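Local coordinates for protein RTX toxin RtxA (Vibrio vulnificus MO6-24/O, PDB 6IMP) that is the alpha/beta hydrolase effector domain of a secreted multifunctional RTX toxin and probably hydrolyses its substrate at a serine-type site, at residues A[121-126]-A[173-178]; A[254-259]-A[264-269]; A[284-287]-A[293-296]. All blocks are in the same frame, centred on the assembly; numbering follows the deposited sequence.

Contact 1 (A[121-126]-A[173-178]); sequences NHYQKQ and IIHGYS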
loop_
_atom_site.group_PDB
_atom_site.type_symbol
_atom_site.label_atom_id
_atom_site.label_comp_id
_atom_site.label_asym_id
_atom_site.label_seq_id
_atom_site.Cartn_x
_atom_site.Cartn_y
_atom_site.Cartn_z
ATOM N N ASN A 121 6.794 -8.954 10.727
ATOM C CA ASN A 121 7.352 -9.394 11.999
ATOM C C ASN A 121 7.224 -8.308 13.061
ATOM O O ASN A 121 6.733 -8.562 14.162
ATOM C CB ASN A 121 8.821 -9.780 11.821
ATOM C CG ASN A 121 9.298 -10.750 12.879
ATOM O OD1 ASN A 121 8.541 -11.604 13.339
ATOM N ND2 ASN A 121 10.566 -10.636 13.258
ATOM N N HIS A 122 7.612 -7.085 12.695
ATOM C CA HIS A 122 7.694 -5.970 13.643
ATOM C C HIS A 122 6.339 -5.662 14.297
ATOM O O HIS A 122 6.292 -5.259 15.456
ATOM C CB HIS A 122 8.252 -4.712 12.962
ATOM C CG HIS A 122 9.668 -4.846 12.477
ATOM N ND1 HIS A 122 10.759 -4.577 13.273
ATOM C CD2 HIS A 122 10.164 -5.148 11.254
ATOM C CE1 HIS A 122 11.868 -4.734 12.567
ATOM N NE2 HIS A 122 11.535 -5.080 11.340
ATOM N N TYR A 123 5.245 -5.857 13.555
ATOM C CA TYR A 123 3.888 -5.674 14.112
ATOM C C TYR A 123 3.450 -6.903 14.923
ATOM O O TYR A 123 2.893 -6.767 16.016
ATOM C CB TYR A 123 2.847 -5.421 13.010
ATOM C CG TYR A 123 2.837 -4.027 12.373
ATOM C CD1 TYR A 123 2.367 -2.914 13.065
ATOM C CD2 TYR A 123 3.190 -3.855 11.028
ATOM C CE1 TYR A 123 2.315 -1.663 12.460
ATOM C CE2 TYR A 123 3.140 -2.617 10.411
ATOM C CZ TYR A 123 2.702 -1.521 11.121
ATOM O OH TYR A 123 2.651 -0.288 10.498
ATOM N N GLN A 124 3.668 -8.094 14.364
ATOM C CA GLN A 124 3.231 -9.347 14.997
ATOM C C GLN A 124 3.817 -9.515 16.417
ATOM O O GLN A 124 3.082 -9.817 17.363
ATOM C CB GLN A 124 3.585 -10.550 14.104
ATOM C CG GLN A 124 2.752 -10.640 12.818
ATOM C CD GLN A 124 3.133 -11.827 11.926
ATOM O OE1 GLN A 124 3.986 -11.709 11.043
ATOM N NE2 GLN A 124 2.481 -12.971 12.142
ATOM N N LYS A 125 5.125 -9.265 16.551
ATOM C CA LYS A 125 5.841 -9.206 17.858
ATOM C C LYS A 125 5.176 -8.440 18.986
ATOM O O LYS A 125 5.449 -8.680 20.160
ATOM C CB LYS A 125 7.164 -8.473 17.692
ATOM C CG LYS A 125 8.324 -9.366 17.310
ATOM C CD LYS A 125 9.513 -8.556 16.811
ATOM C CE LYS A 125 10.432 -8.121 17.941
ATOM N NZ LYS A 125 11.577 -7.333 17.411
ATOM N N GLN A 126 4.374 -7.455 18.622
ATOM C CA GLN A 126 3.624 -6.677 19.594
ATOM C C GLN A 126 2.161 -7.114 19.580
ATOM O O GLN A 126 1.263 -6.328 19.904
ATOM C CB GLN A 126 3.748 -5.183 19.276
ATOM C CG GLN A 126 5.133 -4.753 18.786
ATOM C CD GLN A 126 5.234 -3.260 18.555
ATOM O OE1 GLN A 126 4.461 -2.478 19.112
ATOM N NE2 GLN A 126 6.176 -2.857 17.713
ATOM N N ILE A 173 -5.409 0.199 11.378
ATOM C CA ILE A 173 -4.653 1.260 10.702
ATOM C C ILE A 173 -4.254 0.860 9.286
ATOM O O ILE A 173 -4.218 -0.334 8.924
ATOM C CB ILE A 173 -3.393 1.696 11.486
ATOM C CG1 ILE A 173 -2.549 0.475 11.879
ATOM C CG2 ILE A 173 -3.803 2.513 12.698
ATOM C CD1 ILE A 173 -1.149 0.808 12.345
ATOM N N ILE A 174 -3.962 1.878 8.489
ATOM C CA ILE A 174 -3.630 1.676 7.096
ATOM C C ILE A 174 -2.171 2.020 6.938
ATOM O O ILE A 174 -1.768 3.169 7.095
ATOM C CB ILE A 174 -4.536 2.499 6.147
ATOM C CG1 ILE A 174 -6.013 2.191 6.446
ATOM C CG2 ILE A 174 -4.252 2.134 4.699
ATOM C CD1 ILE A 174 -7.010 3.123 5.786
ATOM N N HIS A 175 -1.373 0.984 6.740
ATOM C CA HIS A 175 0.042 1.128 6.462
ATOM C C HIS A 175 0.183 1.188 4.959
ATOM O O HIS A 175 0.105 0.167 4.275
ATOM C CB HIS A 175 0.826 -0.063 7.026
ATOM C CG HIS A 175 2.316 0.096 6.950
ATOM N ND1 HIS A 175 3.176 -0.573 7.792
ATOM C CD2 HIS A 175 3.096 0.849 6.141
ATOM C CE1 HIS A 175 4.419 -0.241 7.507
ATOM N NE2 HIS A 175 4.400 0.618 6.506
ATOM N N GLY A 176 0.349 2.394 4.446
ATOM C CA GLY A 176 0.530 2.606 3.008
ATOM C C GLY A 176 1.981 2.877 2.678
ATOM O O GLY A 176 2.472 3.989 2.895
ATOM N N TYR A 177 2.676 1.854 2.192
ATOM C CA TYR A 177 4.078 1.997 1.792
ATOM C C TYR A 177 3.998 2.571 0.384
ATOM O O TYR A 177 3.122 2.198 -0.392
ATOM C CB TYR A 177 4.834 0.672 2.015
ATOM C CG TYR A 177 6.224 0.577 1.381
ATOM C CD1 TYR A 177 7.259 1.438 1.761
ATOM C CD2 TYR A 177 6.525 -0.434 0.489
ATOM C CE1 TYR A 177 8.511 1.349 1.183
ATOM C CE2 TYR A 177 7.780 -0.537 -0.076
ATOM C CZ TYR A 177 8.765 0.360 0.274
ATOM O OH TYR A 177 10.012 0.243 -0.283
ATOM N N SER A 178 4.891 3.514 0.076
ATOM C CA SER A 178 5.329 3.859 -1.283
ATOM C C SER A 178 4.096 4.208 -2.142
ATOM O O SER A 178 3.292 5.034 -1.707
ATOM C CB SER A 178 6.165 2.714 -1.864
ATOM O OG SER A 178 6.952 3.169 -2.942
#
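Y123, at the C-terminal part of helix 112-124, reaches strand 172-177 and meets H175 and I173 there. The aromatic part of the contact is rim to rim: the two ring centroids lie 5.6 Å apart with planes at 73°, so neither ring covers a face of the other. ND1 of H175 sits at the edge of the phenol ring, near its plane, 3.3 Å from Y123 CE2. The CA–CB bond of H175 points toward the helix, and with CG anti to the backbone N (chi1 -172°) the ND1 edge comes to the phenol. The apolar part is slight, Y123 CE1 lying 4.3 Å from I173 CD1; V102 and L202 of the two flanking strands and I302 of helix 291-302 add to the packing round Y123. The polar part is one close pair, Y123 OH and H175 ND1 at 2.8 Å. On its other nitrogen H175 is hydrogen-bonded, NE2 to D204 OD2, while F104 meets the ring edge-to-face. These last two contacts probably limit rotation of the imidazole, so that it lies with the D204 carboxylate and the Y123 hydroxyl in a buried layer, just before the probable nucleophile elbow holding G176 and S178.

Contact 2 (A[254-259]-A[264-269]); sequences LLTDNE and EGEKLR
R269 extends from helix 260-274 with CG anti to the backbone N, then bends at chi3 (-81°), which lays the guanidinium against L254. E266, one turn earlier, folds at chi2 (-50°) and so brings its carboxylate to both T256 and R269. The leucine side chain covers one face of the guanidinium, with CD2 4.0 Å above the plane over its centre, and CD2 also packs 3.7 Å from R269 CB. R269 NH1 donates to the carbonyl O of L254; the modelled separation is very short, so its exact length is doubtful at this resolution. T256 OG1 donates to E266 OE2 at 2.8 Å, meeting the carboxylate on its anti side and a little out of its plane. The same OE2 forms a salt bridge with R269 NH2, weak in its hydrogen-bond geometry, so one carboxylate oxygen links the threonine to the arginine. On the glycine side, T256 CG2 lies 4.0 Å from G265 C, and the CA atoms of these two residues are 6.0 Å apart, a close approach helped by the absence of a side chain at G265. Strand 254-256 and helix 264-269 run nearly antiparallel, at 154°, their axes 8.7 Å apart at the closest, as in a beta-alpha-beta crossover, where the helix runs back along the sheet. Strand 282-283 completes that unit: Q283 touches T256 and E266, and R269 NH1 has a second acceptor in T280 O, just before that strand.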
loop_
_atom_site.group_PDB
_atom_site.type_symbol
_atom_site.label_atom_id
_atom_site.label_comp_id
_atom_site.label_asym_id
_atom_site.label_seq_id
_atom_site.Cartn_x
_atom_site.Cartn_y
_atom_site.Cartn_z
ATOM N N LEU A 254 3.562 10.271 9.128
ATOM C CA LEU A 254 4.224 10.349 7.845
ATOM C C LEU A 254 5.739 10.210 8.025
ATOM O O LEU A 254 6.418 11.140 8.471
ATOM C CB LEU A 254 3.857 11.666 7.158
ATOM C CG LEU A 254 4.633 12.063 5.892
ATOM C CD1 LEU A 254 4.477 11.030 4.788
ATOM C CD2 LEU A 254 4.172 13.431 5.410
ATOM N N LEU A 255 6.263 9.041 7.676
ATOM C CA LEU A 255 7.697 8.801 7.741
ATOM C C LEU A 255 8.286 8.756 6.345
ATOM O O LEU A 255 7.925 7.904 5.541
ATOM C CB LEU A 255 7.975 7.500 8.485
ATOM C CG LEU A 255 7.224 7.323 9.817
ATOM C CD1 LEU A 255 7.782 6.129 10.565
ATOM C CD2 LEU A 255 7.302 8.550 10.701
ATOM N N THR A 256 9.184 9.685 6.060
ATOM C CA THR A 256 9.799 9.777 4.738
ATOM C C THR A 256 11.233 9.271 4.739
ATOM O O THR A 256 11.905 9.318 5.756
ATOM C CB THR A 256 9.815 11.225 4.235
ATOM O OG1 THR A 256 10.741 11.997 5.007
ATOM C CG2 THR A 256 8.442 11.835 4.349
ATOM N N ASP A 257 11.706 8.858 3.566
ATOM C CA ASP A 257 13.067 8.313 3.405
ATOM C C ASP A 257 14.083 9.435 3.174
ATOM O O ASP A 257 13.707 10.598 3.082
ATOM C CB ASP A 257 13.117 7.283 2.266
ATOM C CG ASP A 257 12.528 7.807 0.968
ATOM O OD1 ASP A 257 11.383 8.325 0.990
ATOM O OD2 ASP A 257 13.195 7.674 -0.074
ATOM N N ASN A 258 15.372 9.091 3.126
ATOM C CA ASN A 258 16.445 10.103 3.093
ATOM C C ASN A 258 16.973 10.348 1.677
ATOM O O ASN A 258 18.009 10.993 1.492
ATOM C CB ASN A 258 17.599 9.728 4.047
ATOM C CG ASN A 258 18.418 8.524 3.567
ATOM O OD1 ASN A 258 18.233 8.008 2.452
ATOM N ND2 ASN A 258 19.343 8.077 4.415
ATOM N N GLU A 259 16.250 9.827 0.691
ATOM C CA GLU A 259 16.649 9.894 -0.712
ATOM C C GLU A 259 15.660 10.817 -1.422
ATOM O O GLU A 259 14.709 11.324 -0.789
ATOM C CB GLU A 259 16.537 8.501 -1.369
ATOM C CG GLU A 259 17.465 7.438 -0.776
ATOM C CD GLU A 259 17.317 6.068 -1.430
ATOM O OE1 GLU A 259 16.393 5.871 -2.240
ATOM O OE2 GLU A 259 18.125 5.170 -1.122
ATOM N N GLU A 264 10.480 15.219 -1.504
ATOM C CA GLU A 264 9.153 15.566 -2.004
ATOM C C GLU A 264 8.103 15.304 -0.941
ATOM O O GLU A 264 7.130 16.045 -0.813
ATOM C CB GLU A 264 8.831 14.756 -3.263
ATOM C CG GLU A 264 9.679 15.109 -4.481
ATOM C CD GLU A 264 9.333 16.467 -5.077
ATOM O OE1 GLU A 264 8.602 17.253 -4.424
ATOM O OE2 GLU A 264 9.789 16.746 -6.214
ATOM N N GLY A 265 8.316 14.230 -0.189
ATOM C CA GLY A 265 7.506 13.918 0.980
ATOM C C GLY A 265 7.506 15.011 2.027
ATOM O O GLY A 265 6.477 15.301 2.635
ATOM N N GLU A 266 8.661 15.624 2.239
ATOM C CA GLU A 266 8.780 16.690 3.227
ATOM C C GLU A 266 8.074 17.969 2.788
ATOM O O GLU A 266 7.527 18.694 3.621
ATOM C CB GLU A 266 10.252 16.953 3.560
ATOM C CG GLU A 266 10.863 15.886 4.455
ATOM C CD GLU A 266 10.006 15.607 5.673
ATOM O OE1 GLU A 266 9.691 16.563 6.418
ATOM O OE2 GLU A 266 9.614 14.435 5.867
ATOM N N LYS A 267 8.053 18.224 1.482
ATOM C CA LYS A 267 7.248 19.320 0.928
ATOM C C LYS A 267 5.756 19.004 1.122
ATOM O O LYS A 267 4.983 19.820 1.659
ATOM C CB LYS A 267 7.578 19.537 -0.553
ATOM C CG LYS A 267 9.038 19.897 -0.798
ATOM C CD LYS A 267 9.330 20.251 -2.248
ATOM C CE LYS A 267 10.836 20.291 -2.495
ATOM N NZ LYS A 267 11.222 20.883 -3.809
ATOM N N LEU A 268 5.377 17.788 0.732
ATOM C CA LEU A 268 4.043 17.273 1.003
ATOM C C LEU A 268 3.686 17.491 2.459
ATOM O O LEU A 268 2.646 18.067 2.765
ATOM C CB LEU A 268 3.967 15.790 0.659
ATOM C CG LEU A 268 2.651 15.052 0.937
ATOM C CD1 LEU A 268 1.450 15.799 0.379
ATOM C CD2 LEU A 268 2.709 13.641 0.365
ATOM N N ARG A 269 4.579 17.066 3.351
ATOM C CA ARG A 269 4.383 17.231 4.798
ATOM C C ARG A 269 3.979 18.659 5.140
ATOM O O ARG A 269 3.030 18.883 5.903
ATOM C CB ARG A 269 5.655 16.860 5.572
ATOM C CG ARG A 269 5.784 17.539 6.933
ATOM C CD ARG A 269 6.830 16.863 7.795
ATOM N NE ARG A 269 6.280 15.673 8.432
ATOM C CZ ARG A 269 6.789 14.442 8.362
ATOM N NH1 ARG A 269 6.162 13.460 8.980
ATOM N NH2 ARG A 269 7.910 14.183 7.700
#

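Contact 3 (A[284-287]-A[293-296]); sequences TFYG and RLMG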
loop_
_atom_site.group_PDB
_atom_site.type_symbol
_atom_site.label_atom_id
_atom_site.label_comp_id
_atom_site.label_asym_id
_atom_site.label_seq_id
_atom_site.Cartn_x
_atom_site.Cartn_y
_atom_site.Cartn_z
ATOM N N THR A 284 13.525 10.587 8.045
ATOM C CA THR A 284 14.177 9.400 8.570
ATOM C C THR A 284 15.593 9.380 7.979
ATOM O O THR A 284 15.835 10.017 6.959
ATOM C CB THR A 284 13.357 8.168 8.105
ATOM O OG1 THR A 284 12.289 7.919 9.024
ATOM C CG2 THR A 284 14.148 6.984 8.009
ATOM N N PHE A 285 16.526 8.657 8.598
ATOM C CA PHE A 285 17.871 8.477 7.974
ATOM C C PHE A 285 18.074 7.191 7.130
ATOM O O PHE A 285 19.213 6.773 6.840
ATOM C CB PHE A 285 19.015 8.727 8.969
ATOM C CG PHE A 285 18.899 7.976 10.255
ATOM C CD1 PHE A 285 19.378 6.679 10.363
ATOM C CD2 PHE A 285 18.405 8.603 11.387
ATOM C CE1 PHE A 285 19.318 6.005 11.571
ATOM C CE2 PHE A 285 18.342 7.940 12.596
ATOM C CZ PHE A 285 18.795 6.638 12.691
ATOM N N TYR A 286 16.954 6.675 6.620
ATOM C CA TYR A 286 16.866 5.366 5.986
ATOM C C TYR A 286 16.538 5.554 4.516
ATOM O O TYR A 286 15.785 6.463 4.153
ATOM C CB TYR A 286 15.778 4.521 6.641
ATOM C CG TYR A 286 16.110 4.102 8.056
ATOM C CD1 TYR A 286 17.254 3.370 8.325
ATOM C CD2 TYR A 286 15.263 4.404 9.122
ATOM C CE1 TYR A 286 17.558 2.968 9.617
ATOM C CE2 TYR A 286 15.559 4.009 10.415
ATOM C CZ TYR A 286 16.704 3.287 10.661
ATOM O OH TYR A 286 17.003 2.888 11.948
ATOM N N GLY A 287 17.122 4.703 3.676
ATOM C CA GLY A 287 16.801 4.660 2.250
ATOM C C GLY A 287 15.402 4.111 2.009
ATOM O O GLY A 287 14.775 3.551 2.921
ATOM N N ARG A 293 15.042 -2.186 8.764
ATOM C CA ARG A 293 15.782 -1.153 9.512
ATOM C C ARG A 293 14.840 -0.013 9.989
ATOM O O ARG A 293 14.892 0.398 11.152
ATOM C CB ARG A 293 16.951 -0.579 8.666
ATOM C CG ARG A 293 18.237 -1.432 8.629
ATOM C CD ARG A 293 19.319 -0.959 9.616
ATOM N NE ARG A 293 19.965 0.312 9.232
ATOM C CZ ARG A 293 20.862 0.979 9.975
ATOM N NH1 ARG A 293 20.492 2.083 10.638
ATOM N NH2 ARG A 293 22.124 0.550 10.068
ATOM N N LEU A 294 13.952 0.442 9.104
ATOM C CA LEU A 294 13.005 1.516 9.436
ATOM C C LEU A 294 11.956 1.067 10.456
ATOM O O LEU A 294 11.684 1.774 11.438
ATOM C CB LEU A 294 12.324 2.041 8.168
ATOM C CG LEU A 294 11.191 3.061 8.361
ATOM C CD1 LEU A 294 11.275 4.173 7.333
ATOM C CD2 LEU A 294 9.835 2.389 8.269
ATOM N N MET A 295 11.349 -0.090 10.212
ATOM C CA MET A 295 10.294 -0.585 11.094
ATOM C C MET A 295 10.836 -0.836 12.508
ATOM O O MET A 295 10.191 -0.461 13.499
ATOM C CB MET A 295 9.627 -1.841 10.516
ATOM C CG MET A 295 8.640 -1.563 9.381
ATOM S SD MET A 295 7.383 -0.303 9.730
ATOM C CE MET A 295 6.414 -1.104 11.006
ATOM N N GLY A 296 12.043 -1.404 12.599
ATOM C CA GLY A 296 12.728 -1.571 13.889
ATOM C C GLY A 296 12.670 -0.312 14.748
ATOM O O GLY A 296 12.163 -0.331 15.886
#
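Y286 lays one face of its ring on the backbone of helix 291-302 at the R293-L294 step. L294 CA stands 4.0 Å from the ring centroid and 28° off the normal, a CH-pi contact, and L294 CB packs 3.9 Å from Y286 CD2. The carbonyl carbon of R293 lies over the same face, offset toward the rim. At the ring's edge the guanidinium of R293 comes in near the ring plane, NH1 being 3.2 Å from Y286 CE1, with the two planes 61° apart; this is an edge approach and not a cation-pi stack. Bends at chi2 and chi3 of the arginine bring the guanidinium round to that edge, the two side chains crossing at about a right angle. NH1 also meets the edge of the F285 ring, 4.2 Å from CE1, while F285 CD1 lies over the other face of Y286. Deeper in, T284 CG2 touches L294 CD1 at 4.1 Å. Further out, Y298 packs on Y286 and makes a weak hydrogen bond with T284 OG1. Chemically, the buried tyrosine makes mostly nonpolar contact with the helix through its face, with the arginine's guanidinium at the exposed margin.

In the fold
From the N terminus, contact 1 comes first, joining helix 112-124 to strand 172-177 across 46 intervening residues that include strand 129-133 and helix 147-164. Contact 2 follows as a short closure between strand 252-256 and the helix after it, and contact 3 closes the loop between strand 282-283 and helix 291-302. The three are in series, neither nesting nor crossing. Contacts 1 and 2 reach the same sheet without touching, their nearest atoms about 7 Å apart. Contact 3 bridges them: M295 packs on H122, Y123 and H175, while N258 N probably hydrogen-bonds to Y286 O at 2.9 Å. Helix 291-302 thus packs on helix 112-124 and strand 172-177, while the loop before it joins the end of strand 252-256.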